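Local coordinates for mutual gliding-motility protein MglA (PDB 6H17) that binds and hydrolyses GTP as a small Ras-like GTPase, acting as the intracellular switch that sets the direction and speed of gliding in Myxococcus xanthus, at residues L117-L120 against R121-A125; N147-T150 against V151-R155. All coordinates share one frame; numbering follows the deposited sequence.

Interaction 1: L117-L120 against R121-A125; sequences LENL and RINLA
Glu118 lies alongside Arg121, one turn further on in helix 110-125, the crossover helix of the beta-alpha-beta unit between strands 98-104 and 136-141 of this Ras-like GTPase. In one of the two conformers modelled for Arg121, the salt bridge is a side-on, two-nitrogen grip: Arg121 NE reaches Glu118 OE2 at 3.0 Å, almost straight at 177°, while NH2 takes OE1 at 2.7 Å. Both oxygens are met on the syn side, and the carboxylate is turned 43° from the guanidinium plane. A bend at chi2 of Glu118 (68°) and another further out in Arg121 bring the charged ends together along the helix surface.

Another face of this helix is polar and turned toward helix 86-93. Asn119 and Asn123, one turn apart, hold their amides steeply across each other, and each binds other partners instead of its neighbour: Asp86 OD1 accepts from the ND2 of both, and Tyr18 OH donates to Asn119 OD1 while accepting from Asn123 ND2; Arg89 NE also donates to Asn119 OD1. The pair ties the helix to strand 10-18 and to the start of helix 86-93.

The apolar stripe faces the sheet and a nearby loop. Leu120 rests on Val99 and Leu131, and its CD1 meets Leu124 CD1 at 3.8 Å, the two side chains running side by side. Beneath them the helical ladder continues, with Leu124 N donating to Leu120 O at 2.9 Å.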
loop_
_atom_site.group_PDB
_atom_site.type_symbol
_atom_site.label_atom_id
_atom_site.label_comp_id
_atom_site.label_asym_id
_atom_site.label_seq_id
_atom_site.Cartn_x
_atom_site.Cartn_y
_atom_site.Cartn_z
ATOM N N LEU A 117 2.248 -8.608 8.717
ATOM C CA LEU A 117 3.114 -7.479 9.058
ATOM C C LEU A 117 4.549 -7.945 9.285
ATOM O O LEU A 117 5.503 -7.279 8.861
ATOM C CB LEU A 117 2.546 -6.760 10.287
ATOM C CG LEU A 117 3.340 -5.574 10.817
ATOM C CD1 LEU A 117 3.532 -4.536 9.724
ATOM C CD2 LEU A 117 2.607 -4.994 12.035
ATOM N N GLU A 118 4.726 -9.091 9.935
ATOM C CA GLU A 118 6.068 -9.642 10.086
ATOM C C GLU A 118 6.646 -10.053 8.734
ATOM O O GLU A 118 7.841 -9.841 8.466
ATOM C CB GLU A 118 6.051 -10.810 11.070
ATOM C CG GLU A 118 7.403 -11.480 11.213
ATOM C CD GLU A 118 8.459 -10.620 11.885
ATOM O OE1 GLU A 118 9.607 -11.113 12.001
ATOM O OE2 GLU A 118 8.183 -9.465 12.285
ATOM N N ASN A 119 5.818 -10.640 7.870
ATOM C CA ASN A 119 6.247 -10.997 6.526
ATOM C C ASN A 119 6.698 -9.777 5.740
ATOM O O ASN A 119 7.681 -9.855 4.990
ATOM C CB ASN A 119 5.080 -11.713 5.840
ATOM C CG ASN A 119 5.383 -12.143 4.436
ATOM O OD1 ASN A 119 4.780 -11.628 3.488
ATOM N ND2 ASN A 119 6.275 -13.107 4.280
ATOM N N LEU A 120 5.995 -8.645 5.883
ATOM C CA LEU A 120 6.441 -7.400 5.262
ATOM C C LEU A 120 7.833 -7.019 5.753
ATOM O O LEU A 120 8.716 -6.677 4.958
ATOM C CB LEU A 120 5.455 -6.274 5.581
ATOM C CG LEU A 120 5.831 -4.864 5.112
ATOM C CD1 LEU A 120 6.022 -4.789 3.608
ATOM C CD2 LEU A 120 4.769 -3.870 5.602
ATOM N N ARG A 121 8.035 -7.051 7.070
ATOM C CA ARG A 121 9.336 -6.676 7.620
ATOM C C ARG A 121 10.436 -7.584 7.093
ATOM O O ARG A 121 11.506 -7.110 6.693
ATOM C CB ARG A 121 9.263 -6.721 9.147
ATOM C CG ARG A 121 10.525 -6.241 9.841
ATOM C CD ARG A 121 10.439 -6.442 11.347
ATOM N NE ARG A 121 10.648 -7.839 11.721
ATOM C CZ ARG A 121 11.844 -8.419 11.795
ATOM N NH1 ARG A 121 12.935 -7.724 11.516
ATOM N NH2 ARG A 121 11.946 -9.695 12.144
ATOM N N ILE A 122 10.184 -8.898 7.071
ATOM C CA ILE A 122 11.178 -9.853 6.610
ATOM C C ILE A 122 11.462 -9.672 5.132
ATOM O O ILE A 122 12.621 -9.694 4.705
ATOM C CB ILE A 122 10.699 -11.287 6.932
ATOM C CG1 ILE A 122 10.690 -11.544 8.438
ATOM C CG2 ILE A 122 11.547 -12.305 6.159
ATOM C CD1 ILE A 122 12.060 -11.585 9.084
ATOM N N ASN A 123 10.422 -9.495 4.324
ATOM C CA ASN A 123 10.638 -9.364 2.886
ATOM C C ASN A 123 11.392 -8.089 2.566
ATOM O O ASN A 123 12.235 -8.077 1.657
ATOM C CB ASN A 123 9.313 -9.452 2.134
ATOM C CG ASN A 123 8.844 -10.884 1.989
ATOM O OD1 ASN A 123 9.613 -11.834 2.181
ATOM N ND2 ASN A 123 7.590 -11.059 1.654
ATOM N N LEU A 124 11.089 -6.996 3.272
ATOM C CA LEU A 124 11.886 -5.785 3.087
ATOM C C LEU A 124 13.345 -6.039 3.444
ATOM O O LEU A 124 14.243 -5.642 2.699
ATOM C CB LEU A 124 11.301 -4.622 3.876
ATOM C CG LEU A 124 9.979 -4.076 3.317
ATOM C CD1 LEU A 124 9.359 -3.113 4.284
ATOM C CD2 LEU A 124 10.194 -3.393 1.967
ATOM N N ALA A 125 13.608 -6.741 4.556
ATOM C CA ALA A 125 14.991 -7.049 4.918
ATOM C C ALA A 125 15.659 -7.929 3.871
ATOM O O ALA A 125 16.861 -7.773 3.599
ATOM C CB ALA A 125 15.025 -7.732 6.290
#

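Interaction 2: N147-T150 against V151-R155; sequences NAVT and VEEMR
Thr150 and Glu153 meet in a capping box, the reciprocal pairing that opens helix 151-158 after the loop from strand 136-141. Among the hydrogen bonds, the N-cap interaction comes first: Glu153 N donates to Thr150 OG1 at 3.2 Å. The hydroxyl can accept there because chi1 of 72° sets OG1 between the backbone N and the carbonyl carbon, turned toward the first helical turn. The return bond is weak, Thr150 N reaching Glu153 OE2 at 3.3 Å, with the glutamate side chain crossing that of the threonine at a slant. A water hydrogen-bonds Thr150 OG1 at 2.8 Å and makes a weak donation to Glu153 OE1, bridging the two partners. The regular helical bonding begins with Met154 N on Thr150 O at 2.9 Å.

The apolar contacts are made by Val149 and Met154, both buried. Val149 directs its CB toward the helix, and its CG1 lies 3.4 Å from Glu153 CB, so the aliphatic base of the glutamate is packed as well as its charged end. Met154, bent at chi2 and chi3, curls back to place SD 3.9 Å from Val149 CB, and it also touches Ser105 and Tyr140. An alanine in place of Met154 would probably leave a gap between Val149 and Tyr140 and take away the thioether packing on Val149.

Outside the box, Arg143 binds Val149 O, joining the loop to a segment predicted to bind GTP. The negative carboxylate of Glu153, close to the amino end of the helix, is likely to interact favourably with the helix dipole as well as with the backbone NH of Thr150.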
loop_
_atom_site.group_PDB
_atom_site.type_symbol
_atom_site.label_atom_id
_atom_site.label_comp_id
_atom_site.label_asym_id
_atom_site.label_seq_id
_atom_site.Cartn_x
_atom_site.Cartn_y
_atom_site.Cartn_z
ATOM N N ASN A 147 -17.594 -7.205 14.442
ATOM C CA ASN A 147 -16.491 -7.951 15.030
ATOM C C ASN A 147 -15.153 -7.223 14.882
ATOM O O ASN A 147 -14.105 -7.836 15.126
ATOM C CB ASN A 147 -16.432 -9.372 14.436
ATOM C CG ASN A 147 -16.401 -9.396 12.891
ATOM O OD1 ASN A 147 -17.049 -8.589 12.226
ATOM N ND2 ASN A 147 -15.700 -10.378 12.331
ATOM N N ALA A 148 -15.153 -5.943 14.523
ATOM C CA ALA A 148 -13.923 -5.169 14.461
ATOM C C ALA A 148 -13.360 -4.937 15.856
ATOM O O ALA A 148 -14.090 -4.598 16.793
ATOM C CB ALA A 148 -14.185 -3.820 13.793
ATOM N N VAL A 149 -12.046 -5.108 15.977
ATOM C CA VAL A 149 -11.310 -4.763 17.196
ATOM C C VAL A 149 -11.333 -3.251 17.387
ATOM O O VAL A 149 -11.470 -2.488 16.434
ATOM C CB VAL A 149 -9.877 -5.308 16.990
ATOM C CG1 VAL A 149 -8.904 -4.822 18.048
ATOM C CG2 VAL A 149 -9.915 -6.841 16.963
ATOM N N THR A 150 -11.216 -2.798 18.632
ATOM C CA THR A 150 -11.218 -1.353 18.831
ATOM C C THR A 150 -9.951 -0.735 18.231
ATOM O O THR A 150 -8.923 -1.395 18.065
ATOM C CB THR A 150 -11.305 -0.979 20.313
ATOM O OG1 THR A 150 -10.051 -1.279 20.938
ATOM C CG2 THR A 150 -12.421 -1.706 21.007
ATOM N N VAL A 151 -10.034 0.551 17.890
ATOM C CA VAL A 151 -8.888 1.217 17.273
ATOM C C VAL A 151 -7.695 1.208 18.223
ATOM O O VAL A 151 -6.551 0.984 17.816
ATOM C CB VAL A 151 -9.258 2.644 16.831
ATOM C CG1 VAL A 151 -7.987 3.381 16.393
ATOM C CG2 VAL A 151 -10.266 2.608 15.724
ATOM N N GLU A 152 -7.943 1.450 19.505
ATOM C CA GLU A 152 -6.859 1.446 20.475
ATOM C C GLU A 152 -6.175 0.090 20.513
ATOM O O GLU A 152 -4.948 0.008 20.615
ATOM C CB GLU A 152 -7.400 1.806 21.855
ATOM C CG GLU A 152 -6.321 1.951 22.909
ATOM C CD GLU A 152 -6.880 2.285 24.283
ATOM O OE1 GLU A 152 -6.075 2.530 25.205
ATOM O OE2 GLU A 152 -8.120 2.303 24.442
ATOM N N GLU A 153 -6.953 -0.991 20.440
ATOM C CA GLU A 153 -6.358 -2.322 20.443
ATOM C C GLU A 153 -5.608 -2.611 19.141
ATOM O O GLU A 153 -4.575 -3.297 19.159
ATOM C CB GLU A 153 -7.430 -3.380 20.692
ATOM C CG GLU A 153 -7.989 -3.378 22.076
ATOM C CD GLU A 153 -9.390 -4.003 22.128
ATOM O OE1 GLU A 153 -10.016 -3.910 23.192
ATOM O OE2 GLU A 153 -9.865 -4.552 21.114
ATOM N N MET A 154 -6.104 -2.106 18.008
ATOM C CA MET A 154 -5.367 -2.247 16.753
ATOM C C MET A 154 -4.010 -1.561 16.842
ATOM O O MET A 154 -2.990 -2.117 16.411
ATOM C CB MET A 154 -6.160 -1.632 15.602
ATOM C CG MET A 154 -7.427 -2.388 15.223
ATOM S SD MET A 154 -7.212 -4.028 14.474
ATOM C CE MET A 154 -6.683 -3.605 12.845
ATOM N N ARG A 155 -3.983 -0.355 17.418
ATOM C CA ARG A 155 -2.742 0.394 17.550
ATOM C C ARG A 155 -1.773 -0.339 18.463
ATOM O O ARG A 155 -0.584 -0.474 18.151
ATOM C CB ARG A 155 -3.067 1.779 18.112
ATOM C CG ARG A 155 -1.838 2.649 18.347
ATOM C CD ARG A 155 -2.216 3.985 18.993
ATOM N NE ARG A 155 -3.350 4.609 18.310
ATOM C CZ ARG A 155 -4.535 4.870 18.864
ATOM N NH1 ARG A 155 -4.775 4.593 20.142
ATOM N NH2 ARG A 155 -5.482 5.435 18.132
HETATM O O HOH W 1 -10.098 -0.522 23.593
#

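In the fold
Both contacts are local and belong to the crossover architecture of one Ras-like domain, but they illustrate different parts of a helix. Interaction 1 lies in the last turns of helix 110-125 and combines a buried leucine stripe, an asparagine pair (one buried, one partly exposed) and a charged pair at the surface. Interaction 2 starts helix 151-158: its polar capping groups are exposed, whereas Val149 and Met154 are buried. Charge meets charge in the first, while in the second a hydroxyl caps a backbone NH and a carboxylate reaches another only weakly. Strand 136-141 links them, ending the unit that contains helix 110-125 and leading into the 147-150 loop. They lie 22 Å apart, centre to centre, without touching.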